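Local coordinates for structural polyprotein, VP2 (Israeli acute paralysis virus, PDB 5CDD) that probably serves as a structural capsid protein, a VP2 subunit that builds the virion shell of this honeybee virus, at residues 42-46 against 158-162. Sequence-based numbering, arbitrary orientation.
Sequences SQKYV and YLFPI
Val46 N donates to Leu159 O over 2.8 Å, with an N-H...O angle of 158°, where the loop leading into strand 47-51 of the jelly-roll beta-sandwich of picornavirus-like capsid proteins meets strand 155-161. The bond lies almost in line with the Leu159 carbonyl. It comes just ahead of the antiparallel pairing of the two strands, in which Leu159 and Arg47 also bond through their backbones. Residues 43-46 run in nearly at a right angle to 158-161, and the two backbones come nearest at Tyr45 and Val46, opposite Phe160 and Leu159.

There Val46 CB points toward the strand and packs against Leu159 CD2, while CG2, anti to the carbonyl carbon, reaches Pro161 CG at 3.4 Å. Met91 and Ile18 also pack on Val46.

Tyr45, one residue earlier, meets two aromatic rings. With CG between the backbone N and the carbonyl carbon (chi1 50°), its ring offers a face to the edge of Tyr158, whose CD1 lies 4.0 Å above the ring plane, offset toward the rim; the T-shaped pair has its planes inclined by 59°. Tyr45 CB touches Phe160 CE1 at 3.6 Å. Leu32, Leu109 and Val116 also pack on Phe160, which is brushed by Gln43 CG; the Gln43 amide oxygen is bound by the Ser33 backbone N. Lys44 O approaches the Phe160 ring in its plane, at the edge, 3.4 Å from CD1.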
loop_
_atom_site.group_PDB
_atom_site.type_symbol
_atom_site.label_atom_id
_atom_site.label_comp_id
_atom_site.label_asym_id
_atom_site.label_seq_id
_atom_site.Cartn_x
_atom_site.Cartn_y
_atom_site.Cartn_z
ATOM N N SER C 42 -3.952 -12.538 -67.239
ATOM C CA SER C 42 -4.497 -11.628 -66.244
ATOM C C SER C 42 -6.010 -11.576 -66.379
ATOM O O SER C 42 -6.585 -12.152 -67.302
ATOM C CB SER C 42 -3.924 -10.225 -66.439
ATOM O OG SER C 42 -2.510 -10.248 -66.392
ATOM N N GLN C 43 -6.648 -10.876 -65.451
ATOM C CA GLN C 43 -8.095 -10.733 -65.450
ATOM C C GLN C 43 -8.480 -9.676 -66.487
ATOM O O GLN C 43 -7.870 -8.609 -66.549
ATOM C CB GLN C 43 -8.554 -10.301 -64.057
ATOM C CG GLN C 43 -9.911 -10.829 -63.630
ATOM C CD GLN C 43 -9.947 -12.342 -63.523
ATOM O OE1 GLN C 43 -10.010 -13.043 -64.529
ATOM N NE2 GLN C 43 -9.901 -12.853 -62.299
ATOM N N LYS C 44 -9.481 -9.980 -67.307
ATOM C CA LYS C 44 -9.937 -9.048 -68.336
ATOM C C LYS C 44 -11.079 -8.181 -67.815
ATOM O O LYS C 44 -11.979 -8.669 -67.128
ATOM C CB LYS C 44 -10.407 -9.812 -69.581
ATOM C CG LYS C 44 -9.315 -10.592 -70.306
ATOM C CD LYS C 44 -8.286 -9.665 -70.941
ATOM C CE LYS C 44 -7.165 -10.451 -71.611
ATOM N NZ LYS C 44 -6.391 -11.275 -70.636
ATOM N N TYR C 45 -11.039 -6.896 -68.148
ATOM C CA TYR C 45 -12.069 -5.958 -67.719
ATOM C C TYR C 45 -12.727 -5.260 -68.906
ATOM O O TYR C 45 -12.137 -5.141 -69.980
ATOM C CB TYR C 45 -11.473 -4.902 -66.789
ATOM C CG TYR C 45 -10.228 -4.249 -67.339
ATOM C CD1 TYR C 45 -8.974 -4.828 -67.151
ATOM C CD2 TYR C 45 -10.304 -3.064 -68.067
ATOM C CE1 TYR C 45 -7.826 -4.243 -67.674
ATOM C CE2 TYR C 45 -9.162 -2.471 -68.596
ATOM C CZ TYR C 45 -7.927 -3.066 -68.395
ATOM O OH TYR C 45 -6.794 -2.484 -68.913
ATOM N N VAL C 46 -13.954 -4.794 -68.697
ATOM C CA VAL C 46 -14.704 -4.100 -69.735
ATOM C C VAL C 46 -14.132 -2.706 -69.960
ATOM O O VAL C 46 -14.121 -2.199 -71.082
ATOM C CB VAL C 46 -16.188 -3.964 -69.346
ATOM C CG1 VAL C 46 -16.932 -3.150 -70.392
ATOM C CG2 VAL C 46 -16.809 -5.340 -69.205
ATOM N N TYR C 158 -12.210 -0.390 -61.876
ATOM C CA TYR C 158 -12.421 -1.451 -62.854
ATOM C C TYR C 158 -13.879 -1.896 -62.958
ATOM O O TYR C 158 -14.632 -1.835 -61.984
ATOM C CB TYR C 158 -11.561 -2.667 -62.494
ATOM C CG TYR C 158 -10.067 -2.445 -62.595
ATOM C CD1 TYR C 158 -9.441 -2.339 -63.835
ATOM C CD2 TYR C 158 -9.277 -2.347 -61.448
ATOM C CE1 TYR C 158 -8.064 -2.141 -63.935
ATOM C CE2 TYR C 158 -7.900 -2.147 -61.535
ATOM C CZ TYR C 158 -7.300 -2.046 -62.782
ATOM O OH TYR C 158 -5.939 -1.848 -62.880
ATOM N N LEU C 159 -14.265 -2.344 -64.151
ATOM C CA LEU C 159 -15.614 -2.843 -64.406
ATOM C C LEU C 159 -15.467 -4.262 -64.957
ATOM O O LEU C 159 -15.089 -4.453 -66.114
ATOM C CB LEU C 159 -16.339 -1.958 -65.421
ATOM C CG LEU C 159 -17.773 -2.376 -65.763
ATOM C CD1 LEU C 159 -18.628 -2.390 -64.507
ATOM C CD2 LEU C 159 -18.351 -1.417 -66.788
ATOM N N PHE C 160 -15.760 -5.248 -64.115
ATOM C CA PHE C 160 -15.635 -6.654 -64.488
ATOM C C PHE C 160 -16.971 -7.352 -64.713
ATOM O O PHE C 160 -17.970 -7.034 -64.063
ATOM C CB PHE C 160 -14.892 -7.421 -63.392
ATOM C CG PHE C 160 -13.494 -6.938 -63.137
ATOM C CD1 PHE C 160 -12.474 -7.198 -64.048
ATOM C CD2 PHE C 160 -13.187 -6.255 -61.963
ATOM C CE1 PHE C 160 -11.166 -6.787 -63.791
ATOM C CE2 PHE C 160 -11.886 -5.841 -61.697
ATOM C CZ PHE C 160 -10.872 -6.108 -62.612
ATOM N N PRO C 161 -17.006 -8.312 -65.651
ATOM C CA PRO C 161 -18.233 -9.061 -65.941
ATOM C C PRO C 161 -18.220 -10.327 -65.077
ATOM O O PRO C 161 -17.388 -11.210 -65.287
ATOM C CB PRO C 161 -18.099 -9.399 -67.430
ATOM C CG PRO C 161 -17.017 -8.467 -67.937
ATOM C CD PRO C 161 -16.070 -8.415 -66.781
ATOM N N ILE C 162 -19.117 -10.415 -64.101
ATOM C CA ILE C 162 -19.166 -11.596 -63.243
ATOM C C ILE C 162 -19.640 -12.801 -64.045
ATOM O O ILE C 162 -19.022 -13.865 -64.014
ATOM C CB ILE C 162 -20.118 -11.391 -62.047
ATOM C CG1 ILE C 162 -19.591 -10.271 -61.148
ATOM C CG2 ILE C 162 -20.251 -12.687 -61.258
ATOM C CD1 ILE C 162 -20.492 -9.953 -59.972
#